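Local coordinates for outer membrane lipoprotein carrier protein LolA (Thermus thermophilus, PDB 2YZY) that is of unproven function but probably carries lipoproteins across the periplasm, at residues A[39-44]-A[57-62]; A[64-69]-A[77-82]. All coordinates share one frame; numbering follows the deposited sequence.

Interaction 1: A[39-44]-A[57-62]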
loop_
_atom_site.group_PDB
_atom_site.type_symbol
_atom_site.label_atom_id
_atom_site.label_comp_id
_atom_site.label_asym_id
_atom_site.label_seq_id
_atom_site.Cartn_x
_atom_site.Cartn_y
_atom_site.Cartn_z
ATOM N N GLU A 39 13.864 5.433 -5.618
ATOM C CA GLU A 39 13.257 4.111 -5.573
ATOM C C GLU A 39 12.635 3.899 -4.205
ATOM O O GLU A 39 13.230 4.240 -3.180
ATOM C CB GLU A 39 14.294 3.005 -5.809
ATOM C CG GLU A 39 13.668 1.607 -5.875
ATOM C CD GLU A 39 14.683 0.475 -5.917
ATOM O OE1 GLU A 39 15.725 0.622 -6.590
ATOM O OE2 GLU A 39 14.427 -0.575 -5.288
ATOM N N LEU A 40 11.426 3.352 -4.193
ATOM C CA LEU A 40 10.738 3.058 -2.948
ATOM C C LEU A 40 10.633 1.542 -2.836
ATOM O O LEU A 40 10.270 0.861 -3.798
ATOM C CB LEU A 40 9.330 3.668 -2.939
ATOM C CG LEU A 40 8.503 3.420 -1.673
ATOM C CD1 LEU A 40 9.109 4.185 -0.511
ATOM C CD2 LEU A 40 7.065 3.863 -1.894
ATOM N N LEU A 41 10.978 1.011 -1.670
ATOM C CA LEU A 41 10.879 -0.423 -1.435
ATOM C C LEU A 41 10.366 -0.600 -0.020
ATOM O O LEU A 41 10.887 0.009 0.911
ATOM C CB LEU A 41 12.236 -1.114 -1.586
ATOM C CG LEU A 41 12.214 -2.636 -1.373
ATOM C CD1 LEU A 41 11.361 -3.301 -2.451
ATOM C CD2 LEU A 41 13.629 -3.190 -1.430
ATOM N N ALA A 42 9.342 -1.428 0.146
ATOM C CA ALA A 42 8.786 -1.642 1.470
ATOM C C ALA A 42 8.062 -2.971 1.579
ATOM O O ALA A 42 7.673 -3.567 0.577
ATOM C CB ALA A 42 7.821 -0.512 1.804
ATOM N N ARG A 43 7.908 -3.447 2.808
ATOM C CA ARG A 43 7.161 -4.673 3.045
ATOM C C ARG A 43 5.866 -4.212 3.698
ATOM O O ARG A 43 5.865 -3.282 4.502
ATOM C CB ARG A 43 7.911 -5.622 3.981
ATOM C CG ARG A 43 9.145 -6.276 3.367
ATOM C CD ARG A 43 9.644 -7.401 4.270
ATOM N NE ARG A 43 10.800 -8.110 3.728
ATOM C CZ ARG A 43 12.066 -7.812 4.006
ATOM N NH1 ARG A 43 12.357 -6.809 4.827
ATOM N NH2 ARG A 43 13.044 -8.536 3.474
ATOM N N VAL A 44 4.764 -4.853 3.334
ATOM C CA VAL A 44 3.454 -4.490 3.865
ATOM C C VAL A 44 2.811 -5.687 4.564
ATOM O O VAL A 44 2.924 -6.816 4.098
ATOM C CB VAL A 44 2.543 -3.994 2.725
ATOM C CG1 VAL A 44 1.187 -3.615 3.265
ATOM C CG2 VAL A 44 3.199 -2.806 2.019
ATOM N N PHE A 57 9.738 0.255 5.645
ATOM C CA PHE A 57 10.521 0.792 4.540
ATOM C C PHE A 57 11.952 0.295 4.449
ATOM O O PHE A 57 12.655 0.183 5.458
ATOM C CB PHE A 57 10.492 2.317 4.616
ATOM C CG PHE A 57 9.110 2.885 4.520
ATOM C CD1 PHE A 57 8.531 3.128 3.278
ATOM C CD2 PHE A 57 8.362 3.125 5.668
ATOM C CE1 PHE A 57 7.225 3.602 3.185
ATOM C CE2 PHE A 57 7.054 3.599 5.584
ATOM C CZ PHE A 57 6.486 3.837 4.340
ATOM N N LEU A 58 12.369 0.005 3.218
ATOM C CA LEU A 58 13.713 -0.483 2.930
ATOM C C LEU A 58 14.521 0.487 2.059
ATOM O O LEU A 58 15.745 0.547 2.163
ATOM C CB LEU A 58 13.622 -1.853 2.249
ATOM C CG LEU A 58 13.054 -2.958 3.149
ATOM C CD1 LEU A 58 12.723 -4.188 2.317
ATOM C CD2 LEU A 58 14.057 -3.298 4.240
ATOM N N LYS A 59 13.832 1.225 1.191
ATOM C CA LYS A 59 14.461 2.212 0.310
ATOM C C LYS A 59 13.474 3.362 0.158
ATOM O O LYS A 59 12.266 3.149 0.200
ATOM C CB LYS A 59 14.738 1.619 -1.070
ATOM C CG LYS A 59 15.705 0.456 -1.089
ATOM C CD LYS A 59 15.917 0.005 -2.529
ATOM C CE LYS A 59 16.771 -1.239 -2.608
ATOM N NZ LYS A 59 16.923 -1.670 -4.028
ATOM N N PRO A 60 13.966 4.594 -0.044
ATOM C CA PRO A 60 15.365 5.016 -0.148
ATOM C C PRO A 60 16.071 5.131 1.198
ATOM O O PRO A 60 15.497 4.817 2.240
ATOM C CB PRO A 60 15.252 6.354 -0.859
ATOM C CG PRO A 60 14.010 6.921 -0.269
ATOM C CD PRO A 60 13.061 5.737 -0.276
ATOM N N GLY A 61 17.319 5.592 1.161
ATOM C CA GLY A 61 18.103 5.728 2.377
ATOM C C GLY A 61 17.454 6.564 3.462
ATOM O O GLY A 61 17.637 6.294 4.645
ATOM N N SER A 62 16.705 7.586 3.062
ATOM C CA SER A 62 16.037 8.458 4.020
ATOM C C SER A 62 14.913 7.763 4.786
ATOM O O SER A 62 14.521 8.231 5.857
ATOM C CB SER A 62 15.475 9.687 3.307
ATOM O OG SER A 62 14.505 9.314 2.345
#

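Interaction 2: A[64-69]-A[77-82]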
loop_
_atom_site.group_PDB
_atom_site.type_symbol
_atom_site.label_atom_id
_atom_site.label_comp_id
_atom_site.label_asym_id
_atom_site.label_seq_id
_atom_site.Cartn_x
_atom_site.Cartn_y
_atom_site.Cartn_z
ATOM N N GLU A 64 14.893 4.095 5.028
ATOM C CA GLU A 64 15.382 2.784 5.442
ATOM C C GLU A 64 15.250 2.565 6.953
ATOM O O GLU A 64 15.815 3.319 7.744
ATOM C CB GLU A 64 16.844 2.631 5.016
ATOM C CG GLU A 64 17.437 1.246 5.253
ATOM C CD GLU A 64 18.920 1.199 4.936
ATOM O OE1 GLU A 64 19.303 1.579 3.810
ATOM O OE2 GLU A 64 19.705 0.787 5.818
ATOM N N GLY A 65 14.500 1.534 7.347
ATOM C CA GLY A 65 14.324 1.249 8.765
ATOM C C GLY A 65 13.056 1.812 9.381
ATOM O O GLY A 65 12.642 1.382 10.458
ATOM N N ASN A 66 12.448 2.783 8.709
ATOM C CA ASN A 66 11.208 3.389 9.192
ATOM C C ASN A 66 10.067 2.400 9.043
ATOM O O ASN A 66 10.148 1.449 8.269
ATOM C CB ASN A 66 10.823 4.615 8.354
ATOM C CG ASN A 66 11.753 5.787 8.549
ATOM O OD1 ASN A 66 12.819 5.661 9.151
ATOM N ND2 ASN A 66 11.357 6.944 8.016
ATOM N N PHE A 67 9.001 2.620 9.800
ATOM C CA PHE A 67 7.824 1.787 9.649
ATOM C C PHE A 67 6.612 2.567 10.115
ATOM O O PHE A 67 6.727 3.539 10.873
ATOM C CB PHE A 67 7.963 0.435 10.388
ATOM C CG PHE A 67 7.991 0.531 11.889
ATOM C CD1 PHE A 67 6.810 0.668 12.622
ATOM C CD2 PHE A 67 9.196 0.432 12.574
ATOM C CE1 PHE A 67 6.836 0.699 14.017
ATOM C CE2 PHE A 67 9.234 0.464 13.973
ATOM C CZ PHE A 67 8.049 0.598 14.693
ATOM N N THR A 68 5.457 2.165 9.610
ATOM C CA THR A 68 4.202 2.805 9.957
ATOM C C THR A 68 3.228 1.738 10.419
ATOM O O THR A 68 3.096 0.691 9.787
ATOM C CB THR A 68 3.589 3.519 8.742
ATOM O OG1 THR A 68 4.489 4.527 8.276
ATOM C CG2 THR A 68 2.259 4.162 9.115
ATOM N N VAL A 69 2.561 1.991 11.538
ATOM C CA VAL A 69 1.572 1.051 12.046
ATOM C C VAL A 69 0.245 1.794 12.037
ATOM O O VAL A 69 0.137 2.896 12.577
ATOM C CB VAL A 69 1.886 0.589 13.480
ATOM C CG1 VAL A 69 0.779 -0.346 13.975
ATOM C CG2 VAL A 69 3.218 -0.135 13.509
ATOM N N ASN A 77 4.238 6.379 13.354
ATOM C CA ASN A 77 5.247 6.516 12.319
ATOM C C ASN A 77 6.602 6.525 12.997
ATOM O O ASN A 77 6.948 7.473 13.700
ATOM C CB ASN A 77 5.043 7.802 11.515
ATOM C CG ASN A 77 4.030 7.631 10.407
ATOM O OD1 ASN A 77 4.291 6.950 9.414
ATOM N ND2 ASN A 77 2.861 8.236 10.572
ATOM N N TYR A 78 7.354 5.446 12.815
ATOM C CA TYR A 78 8.676 5.355 13.408
ATOM C C TYR A 78 9.717 5.844 12.411
ATOM O O TYR A 78 9.767 5.385 11.263
ATOM C CB TYR A 78 8.996 3.916 13.827
ATOM C CG TYR A 78 10.354 3.800 14.486
ATOM C CD1 TYR A 78 10.600 4.406 15.721
ATOM C CD2 TYR A 78 11.415 3.145 13.853
ATOM C CE1 TYR A 78 11.862 4.372 16.306
ATOM C CE2 TYR A 78 12.685 3.103 14.434
ATOM C CZ TYR A 78 12.901 3.721 15.660
ATOM O OH TYR A 78 14.153 3.707 16.237
ATOM N N LEU A 79 10.531 6.793 12.858
ATOM C CA LEU A 79 11.589 7.367 12.033
ATOM C C LEU A 79 12.886 6.801 12.600
ATOM O O LEU A 79 13.343 7.203 13.668
ATOM C CB LEU A 79 11.554 8.893 12.139
ATOM C CG LEU A 79 10.174 9.499 11.865
ATOM C CD1 LEU A 79 10.230 11.015 12.057
ATOM C CD2 LEU A 79 9.721 9.143 10.447
ATOM N N TYR A 80 13.474 5.867 11.864
ATOM C CA TYR A 80 14.677 5.176 12.302
ATOM C C TYR A 80 15.886 6.035 12.660
ATOM O O TYR A 80 16.433 5.910 13.753
ATOM C CB TYR A 80 15.085 4.152 11.240
ATOM C CG TYR A 80 16.200 3.229 11.683
ATOM C CD1 TYR A 80 15.927 2.038 12.360
ATOM C CD2 TYR A 80 17.529 3.558 11.439
ATOM C CE1 TYR A 80 16.956 1.199 12.780
ATOM C CE2 TYR A 80 18.562 2.729 11.855
ATOM C CZ TYR A 80 18.271 1.552 12.524
ATOM O OH TYR A 80 19.303 0.741 12.934
ATOM N N LEU A 81 16.298 6.911 11.750
ATOM C CA LEU A 81 17.479 7.733 11.996
ATOM C C LEU A 81 17.354 8.718 13.151
ATOM O O LEU A 81 18.359 9.082 13.757
ATOM C CB LEU A 81 17.892 8.454 10.711
ATOM C CG LEU A 81 18.455 7.510 9.644
ATOM C CD1 LEU A 81 18.580 8.242 8.319
ATOM C CD2 LEU A 81 19.806 6.965 10.098
ATOM N N THR A 82 16.135 9.135 13.476
ATOM C CA THR A 82 15.943 10.067 14.583
ATOM C C THR A 82 15.388 9.358 15.816
ATOM O O THR A 82 15.217 9.975 16.869
ATOM C CB THR A 82 14.980 11.215 14.202
ATOM O OG1 THR A 82 13.684 10.679 13.910
ATOM C CG2 THR A 82 15.497 11.964 12.978
HETATM O O HOH W 1 15.168 7.143 9.111
HETATM O O HOH W 2 7.407 6.090 9.134
#

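Interaction 1: A[39-44]-A[57-62]
L41 and A42 pair with residues 57-59 as antiparallel strands of one hairpin, their axes 154° apart, interrupted by a classic beta bulge in which L41 O accepts two backbone N-H groups, from L58 N at 2.7 Å and from K59 N, both reaching it from the same face of its carbonyl plane; L41 N answers to K59 O at 3.1 Å. Beyond K59 a cis peptide leads into P60, whose nitrogen has no hydrogen to offer E39 O, and the ladder stops. On the face carrying L41 and K59, the lysine lies across L41, CB against CB. With CG beside its backbone N (chi1 -63°) and the chain extended beyond, K59 NZ forms a salt bridge to E39 OE2 at 3.0 Å, from above the carboxylate plane. L58 sets CB against L41 CD2, while L58 CD1 lies over one face of the R43 guanidinium, 3.6 Å from R43 NH1. On the opposite face, with A42 and F57, L40 CD1 sits at the edge of the F57 ring, 4.0 Å from F57 CD1, and A42 CB approaches the same ring atom obliquely. Gripped by both K59 NZ and Q28 NE2, E39 OE2 links strand 52-59 to strand 23-30 through 39-47, and its charge is probably stabilised.

Interaction 2: A[64-69]-A[77-82]
F67 and Y78 form an antiparallel hydrogen-bonded pair: Y78 N gives a 2.8 Å bond to F67 O, and the longer return bond runs from F67 N to Y78 O. Where the regular pairing ends, the N66 side chain takes over. With CG beside its own backbone N (chi1 -69°), N66 CB comes within 3.2 Å of Y78 O, and N66 OD1 accepts Y80 N at 2.8 Å from above the amide plane. Water 1 accepts L81 N and probably donates to N66 OD1, so Y80 N and L81 N both have acceptors. At the other end, T68 OG1 donates to N77 OD1 at 2.7 Å from a side chain lying parallel to it, and water 2 lies 3.2 Å from both N77 OD1 and F67 O and can donate to them. On the face carrying F67 and Y78, a CH-pi contact sets Y78 CB 3.5 Å from the F67 ring centroid, while the two rings are slid apart with little overlap. Y78 OH is bonded to N83. The hairpin of strands 67-70 and 75-79 lies between strand 52-59, which bonds T68 through V55, and strand 84-88, which bonds N77 through V86; P192, in a loop, touches F67 and Y78.

In the fold
Interactions 1 and 2 are successive hairpins, joined because strands 52-59 and 67-70 are neighbours: F57 N and N66 O lie 2.9 Å apart, and F57 O and G65 N 3.0 Å, both probable hydrogen bonds. F57 of interaction 1 thus pairs with G65 and N66 of interaction 2, and the F57 ring packs near T68. Interaction 1 is mainly a surface contact, with an ion pair and apolar packing on the L41 side and a small apolar cluster around F57. Interaction 2, farther from the chain's centre, is partly buried and uses uncharged groups: amide, hydroxyl, water and aromatic rings. Each pairing ends irregularly, through a bulge and cis proline in 39-44/57-62 and a side-chain amide in 64-69/77-82.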